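PDB 4GYI: Rio2 kinase from Chaetomium thermophilum, which probably phosphorylates serine and threonine residues as a magnesium-dependent RIO-type kinase, binds ADP, and acts in maturation of the pre-40S ribosomal subunit. Local coordinates for residues V201-I215 / I281-S293. Residues are numbered along the deposited sequence; the frame is centred on the assembly and turned at random.
Sequences VSSVPDPASLYADLI and IKRFFERRFHFVS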
loop_
_atom_site.group_PDB
_atom_site.type_symbol
_atom_site.label_atom_id
_atom_site.label_comp_id
_atom_site.label_asym_id
_atom_site.label_seq_id
_atom_site.Cartn_x
_atom_site.Cartn_y
_atom_site.Cartn_z
ATOM N N VAL A 201 -21.282 5.586 -4.739
ATOM C CA VAL A 201 -21.849 6.878 -5.127
ATOM C C VAL A 201 -23.356 6.717 -5.298
ATOM O O VAL A 201 -23.817 5.802 -5.987
ATOM C CB VAL A 201 -21.172 7.470 -6.399
ATOM C CG1 VAL A 201 -21.573 6.696 -7.651
ATOM C CG2 VAL A 201 -21.495 8.956 -6.535
ATOM N N SER A 202 -24.120 7.566 -4.615
ATOM C CA SER A 202 -25.560 7.338 -4.506
ATOM C C SER A 202 -26.357 7.854 -5.694
ATOM O O SER A 202 -27.393 7.285 -6.026
ATOM C CB SER A 202 -26.129 7.883 -3.193
ATOM O OG SER A 202 -25.894 9.276 -3.056
ATOM N N SER A 203 -25.882 8.918 -6.337
ATOM C CA SER A 203 -26.590 9.450 -7.497
ATOM C C SER A 203 -25.694 10.227 -8.447
ATOM O O SER A 203 -25.050 11.207 -8.055
ATOM C CB SER A 203 -27.771 10.333 -7.069
ATOM O OG SER A 203 -27.335 11.641 -6.737
ATOM N N VAL A 204 -25.675 9.787 -9.701
ATOM C CA VAL A 204 -24.996 10.522 -10.755
ATOM C C VAL A 204 -25.981 10.877 -11.868
ATOM O O VAL A 204 -26.353 10.027 -12.678
ATOM C CB VAL A 204 -23.827 9.725 -11.332
ATOM C CG1 VAL A 204 -23.163 10.500 -12.467
ATOM C CG2 VAL A 204 -22.815 9.401 -10.236
ATOM N N PRO A 205 -26.434 12.138 -11.887
ATOM C CA PRO A 205 -27.377 12.579 -12.919
ATOM C C PRO A 205 -26.740 12.633 -14.307
ATOM O O PRO A 205 -27.466 12.484 -15.278
ATOM C CB PRO A 205 -27.771 13.987 -12.456
ATOM C CG PRO A 205 -27.501 13.989 -10.984
ATOM C CD PRO A 205 -26.283 13.136 -10.813
ATOM N N ASP A 206 -25.420 12.827 -14.389
ATOM C CA ASP A 206 -24.705 12.908 -15.673
ATOM C C ASP A 206 -23.522 11.929 -15.762
ATOM O O ASP A 206 -22.368 12.318 -15.593
ATOM C CB ASP A 206 -24.214 14.340 -15.908
ATOM C CG ASP A 206 -23.618 14.540 -17.297
ATOM O OD1 ASP A 206 -23.816 13.669 -18.175
ATOM O OD2 ASP A 206 -22.963 15.586 -17.510
ATOM N N PRO A 207 -23.810 10.650 -16.027
ATOM C CA PRO A 207 -22.765 9.624 -16.122
ATOM C C PRO A 207 -21.717 9.943 -17.193
ATOM O O PRO A 207 -20.541 9.648 -17.001
ATOM C CB PRO A 207 -23.545 8.365 -16.518
ATOM C CG PRO A 207 -24.932 8.610 -16.035
ATOM C CD PRO A 207 -25.162 10.085 -16.175
ATOM N N ALA A 208 -22.143 10.551 -18.295
ATOM C CA ALA A 208 -21.256 10.803 -19.432
ATOM C C ALA A 208 -20.077 11.715 -19.116
ATOM O O ALA A 208 -18.986 11.531 -19.662
ATOM C CB ALA A 208 -22.055 11.358 -20.629
ATOM N N SER A 209 -20.305 12.706 -18.257
ATOM C CA SER A 209 -19.238 13.604 -17.829
ATOM C C SER A 209 -18.233 12.877 -16.966
ATOM O O SER A 209 -17.031 13.031 -17.142
ATOM C CB SER A 209 -19.806 14.773 -17.026
ATOM O OG SER A 209 -20.461 15.695 -17.876
ATOM N N LEU A 210 -18.732 12.110 -16.005
ATOM C CA LEU A 210 -17.848 11.382 -15.108
ATOM C C LEU A 210 -17.043 10.346 -15.904
ATOM O O LEU A 210 -15.834 10.225 -15.719
ATOM C CB LEU A 210 -18.636 10.739 -13.961
ATOM C CG LEU A 210 -17.833 9.867 -12.987
ATOM C CD1 LEU A 210 -16.702 10.663 -12.327
ATOM C CD2 LEU A 210 -18.737 9.216 -11.934
ATOM N N TYR A 211 -17.723 9.623 -16.795
ATOM C CA TYR A 211 -17.072 8.664 -17.673
ATOM C C TYR A 211 -15.957 9.323 -18.467
ATOM O O TYR A 211 -14.839 8.810 -18.512
ATOM C CB TYR A 211 -18.083 8.038 -18.621
ATOM C CG TYR A 211 -17.488 7.098 -19.654
ATOM C CD1 TYR A 211 -17.281 5.759 -19.363
ATOM C CD2 TYR A 211 -17.153 7.550 -20.926
ATOM C CE1 TYR A 211 -16.760 4.893 -20.310
ATOM C CE2 TYR A 211 -16.632 6.689 -21.880
ATOM C CZ TYR A 211 -16.442 5.368 -21.563
ATOM O OH TYR A 211 -15.928 4.513 -22.494
ATOM N N ALA A 212 -16.250 10.473 -19.063
ATOM C CA ALA A 212 -15.241 11.213 -19.821
ATOM C C ALA A 212 -14.072 11.628 -18.945
ATOM O O ALA A 212 -12.921 11.591 -19.378
ATOM C CB ALA A 212 -15.853 12.423 -20.465
ATOM N N ASP A 213 -14.358 12.028 -17.710
ATOM C CA ASP A 213 -13.282 12.351 -16.779
ATOM C C ASP A 213 -12.379 11.122 -16.456
ATOM O O ASP A 213 -11.151 11.216 -16.466
ATOM C CB ASP A 213 -13.838 13.026 -15.513
ATOM C CG ASP A 213 -14.225 14.498 -15.746
ATOM O OD1 ASP A 213 -14.257 14.951 -16.918
ATOM O OD2 ASP A 213 -14.505 15.206 -14.753
ATOM N N LEU A 214 -12.985 9.971 -16.204
ATOM C CA LEU A 214 -12.207 8.764 -15.901
ATOM C C LEU A 214 -11.353 8.323 -17.087
ATOM O O LEU A 214 -10.193 7.931 -16.920
ATOM C CB LEU A 214 -13.133 7.638 -15.451
ATOM C CG LEU A 214 -13.889 7.994 -14.164
ATOM C CD1 LEU A 214 -14.911 6.943 -13.826
ATOM C CD2 LEU A 214 -12.915 8.205 -12.996
ATOM N N ILE A 215 -11.926 8.410 -18.284
ATOM C CA ILE A 215 -11.215 8.052 -19.507
ATOM C C ILE A 215 -10.049 8.997 -19.730
ATOM O O ILE A 215 -8.940 8.560 -20.040
ATOM C CB ILE A 215 -12.140 8.088 -20.741
ATOM C CG1 ILE A 215 -13.196 6.985 -20.638
ATOM C CG2 ILE A 215 -11.335 7.941 -22.021
ATOM C CD1 ILE A 215 -12.625 5.577 -20.421
ATOM N N ILE A 281 -14.004 0.185 -16.301
ATOM C CA ILE A 281 -14.797 1.410 -16.300
ATOM C C ILE A 281 -16.100 1.255 -17.105
ATOM O O ILE A 281 -17.190 1.541 -16.593
ATOM C CB ILE A 281 -13.977 2.587 -16.852
ATOM C CG1 ILE A 281 -12.807 2.903 -15.911
ATOM C CG2 ILE A 281 -14.850 3.804 -17.063
ATOM C CD1 ILE A 281 -13.213 3.021 -14.470
ATOM N N LYS A 282 -15.995 0.792 -18.352
ATOM C CA LYS A 282 -17.181 0.595 -19.187
ATOM C C LYS A 282 -18.174 -0.356 -18.519
ATOM O O LYS A 282 -19.365 -0.060 -18.445
ATOM C CB LYS A 282 -16.811 0.050 -20.574
ATOM C CG LYS A 282 -16.052 1.039 -21.438
ATOM C CD LYS A 282 -15.806 0.459 -22.842
ATOM C CE LYS A 282 -14.915 1.382 -23.666
ATOM N NZ LYS A 282 -14.616 0.910 -25.050
ATOM N N ARG A 283 -17.685 -1.500 -18.040
ATOM C CA ARG A 283 -18.546 -2.457 -17.337
ATOM C C ARG A 283 -19.315 -1.776 -16.206
ATOM O O ARG A 283 -20.538 -1.865 -16.145
ATOM C CB ARG A 283 -17.736 -3.613 -16.760
ATOM C CG ARG A 283 -17.656 -4.855 -17.627
ATOM C CD ARG A 283 -17.073 -6.004 -16.810
ATOM N NE ARG A 283 -17.746 -6.115 -15.518
ATOM C CZ ARG A 283 -18.570 -7.103 -15.182
ATOM N NH1 ARG A 283 -18.811 -8.090 -16.035
ATOM N NH2 ARG A 283 -19.144 -7.112 -13.986
ATOM N N PHE A 284 -18.592 -1.089 -15.323
ATOM C CA PHE A 284 -19.222 -0.411 -14.201
ATOM C C PHE A 284 -20.293 0.583 -14.658
ATOM O O PHE A 284 -21.426 0.554 -14.177
ATOM C CB PHE A 284 -18.189 0.291 -13.316
ATOM C CG PHE A 284 -18.808 1.066 -12.194
ATOM C CD1 PHE A 284 -19.299 0.409 -11.075
ATOM C CD2 PHE A 284 -18.942 2.448 -12.279
ATOM C CE1 PHE A 284 -19.886 1.117 -10.034
ATOM C CE2 PHE A 284 -19.536 3.166 -11.264
ATOM C CZ PHE A 284 -19.998 2.502 -10.125
ATOM N N PHE A 285 -19.941 1.432 -15.614
ATOM C CA PHE A 285 -20.888 2.401 -16.146
ATOM C C PHE A 285 -22.073 1.763 -16.838
ATOM O O PHE A 285 -23.128 2.369 -16.953
ATOM C CB PHE A 285 -20.194 3.400 -17.061
ATOM C CG PHE A 285 -19.590 4.541 -16.313
ATOM C CD1 PHE A 285 -20.128 5.803 -16.395
ATOM C CD2 PHE A 285 -18.515 4.328 -15.463
ATOM C CE1 PHE A 285 -19.579 6.850 -15.672
ATOM C CE2 PHE A 285 -17.964 5.368 -14.748
ATOM C CZ PHE A 285 -18.496 6.627 -14.849
ATOM N N GLU A 286 -21.912 0.525 -17.273
ATOM C CA GLU A 286 -23.002 -0.136 -17.955
ATOM C C GLU A 286 -23.961 -0.711 -16.921
ATOM O O GLU A 286 -25.172 -0.519 -17.022
ATOM C CB GLU A 286 -22.474 -1.212 -18.901
ATOM C CG GLU A 286 -23.436 -1.604 -19.998
ATOM C CD GLU A 286 -24.557 -2.494 -19.507
ATOM O OE1 GLU A 286 -24.349 -3.201 -18.495
ATOM O OE2 GLU A 286 -25.646 -2.485 -20.130
ATOM N N ARG A 287 -23.429 -1.403 -15.915
ATOM C CA ARG A 287 -24.294 -2.019 -14.910
ATOM C C ARG A 287 -24.867 -1.035 -13.878
ATOM O O ARG A 287 -26.006 -1.194 -13.435
ATOM C CB ARG A 287 -23.630 -3.232 -14.236
ATOM C CG ARG A 287 -22.190 -3.024 -13.818
ATOM C CD ARG A 287 -21.587 -4.281 -13.182
ATOM N NE ARG A 287 -20.150 -4.142 -12.922
ATOM C CZ ARG A 287 -19.621 -3.652 -11.799
ATOM N NH1 ARG A 287 -20.403 -3.244 -10.809
ATOM N NH2 ARG A 287 -18.303 -3.571 -11.665
ATOM N N ARG A 288 -24.096 -0.011 -13.517
ATOM C CA ARG A 288 -24.522 0.927 -12.470
ATOM C C ARG A 288 -25.385 2.100 -12.971
ATOM O O ARG A 288 -26.368 2.466 -12.326
ATOM C CB ARG A 288 -23.312 1.422 -11.660
ATOM C CG ARG A 288 -23.597 2.575 -10.695
ATOM C CD ARG A 288 -24.556 2.213 -9.566
ATOM N NE ARG A 288 -24.823 3.375 -8.710
ATOM C CZ ARG A 288 -25.904 4.157 -8.794
ATOM N NH1 ARG A 288 -26.853 3.908 -9.692
ATOM N NH2 ARG A 288 -26.040 5.190 -7.973
ATOM N N PHE A 289 -25.032 2.683 -14.113
ATOM C CA PHE A 289 -25.803 3.819 -14.634
ATOM C C PHE A 289 -26.457 3.538 -15.987
ATOM O O PHE A 289 -27.057 4.432 -16.583
ATOM C CB PHE A 289 -24.931 5.068 -14.755
ATOM C CG PHE A 289 -24.092 5.347 -13.541
ATOM C CD1 PHE A 289 -24.677 5.776 -12.360
ATOM C CD2 PHE A 289 -22.722 5.189 -13.585
ATOM C CE1 PHE A 289 -23.908 6.037 -11.252
ATOM C CE2 PHE A 289 -21.948 5.451 -12.488
ATOM C CZ PHE A 289 -22.539 5.867 -11.312
ATOM N N HIS A 290 -26.339 2.300 -16.462
ATOM C CA HIS A 290 -26.875 1.921 -17.763
ATOM C C HIS A 290 -26.405 2.890 -18.836
ATOM O O HIS A 290 -27.177 3.328 -19.687
ATOM C CB HIS A 290 -28.397 1.819 -17.701
ATOM C CG HIS A 290 -28.872 0.877 -16.644
ATOM N ND1 HIS A 290 -28.838 -0.493 -16.801
ATOM C CD2 HIS A 290 -29.339 1.101 -15.393
ATOM C CE1 HIS A 290 -29.287 -1.070 -15.701
ATOM N NE2 HIS A 290 -29.597 -0.126 -14.831
ATOM N N PHE A 291 -25.121 3.224 -18.759
ATOM C CA PHE A 291 -24.491 4.137 -19.696
ATOM C C PHE A 291 -23.462 3.404 -20.533
ATOM O O PHE A 291 -22.690 2.584 -20.031
ATOM C CB PHE A 291 -23.800 5.279 -18.960
ATOM C CG PHE A 291 -22.991 6.160 -19.855
ATOM C CD1 PHE A 291 -23.593 7.187 -20.556
ATOM C CD2 PHE A 291 -21.626 5.960 -20.001
ATOM C CE1 PHE A 291 -22.846 8.003 -21.397
ATOM C CE2 PHE A 291 -20.872 6.774 -20.838
ATOM C CZ PHE A 291 -21.479 7.791 -21.534
ATOM N N VAL A 292 -23.446 3.730 -21.816
ATOM C CA VAL A 292 -22.551 3.104 -22.765
ATOM C C VAL A 292 -22.051 4.178 -23.707
ATOM O O VAL A 292 -22.846 4.825 -24.396
ATOM C CB VAL A 292 -23.305 2.047 -23.579
ATOM C CG1 VAL A 292 -22.480 1.602 -24.796
ATOM C CG2 VAL A 292 -23.689 0.870 -22.684
ATOM N N SER A 293 -20.741 4.388 -23.742
ATOM C CA SER A 293 -20.211 5.423 -24.623
ATOM C C SER A 293 -20.413 5.077 -26.095
ATOM O O SER A 293 -20.285 3.919 -26.498
ATOM C CB SER A 293 -18.727 5.665 -24.377
ATOM O OG SER A 293 -18.274 6.751 -25.173
HETATM O O HOH W 1 -27.490 7.333 -9.712
HETATM O O HOH W 2 -15.190 5.241 -24.746
#
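Arg-288 NH2 donates a nearly straight hydrogen bond to Val-201 O (3.0 Å, N-H...O 177°). The oxygen lies in the guanidinium plane. A water links NH2, weakly, to Val-204 N. Phe-289 CE1 sits over the centre of the guanidinium face. Val-201 CG1 meets the edge of the Phe-289 ring at CZ; Val-204 CG2 lies 3.7 Å from Phe-289 CE1. Phe-289 CB rests on Pro-207 CG. Asp-206 occupies the N-cap position of helix 207-215, which runs antiparallel to helix 281-289, with segment axes 11.2 Å apart. Phe-285 is a knob in a hole formed by Pro-207, Leu-210, Tyr-211 and Leu-214. Leu-214 CD1 lies 3.6 Å from Phe-285 CE2. Tyr-211 turns its ring edge to the face of Phe-285, with planes at 68°. Its CG is anti to the backbone N (chi1 176°), and the ring reaches between Ile-281 and Ser-293. Phe-291 CE2 covers one face, 3.6 Å from Tyr-211 CG. Ala-208 CB packs on Phe-291 CE1. The Tyr-211 hydroxyl passes 3.5 Å from Lys-282 CE and donates to a water. Lys-282 NZ hydrogen-bonds to Gly-297 O, and Ser-293 OG to Thr-295 N. Leu-214 and Ile-281 also touch Ile-236, next to the magnesium ligand Asn-235. Apolar and aromatic packing thus joins these RIO-domain helices and their flanking loops, while the one direct hydrogen bond holds the loop at Val-201.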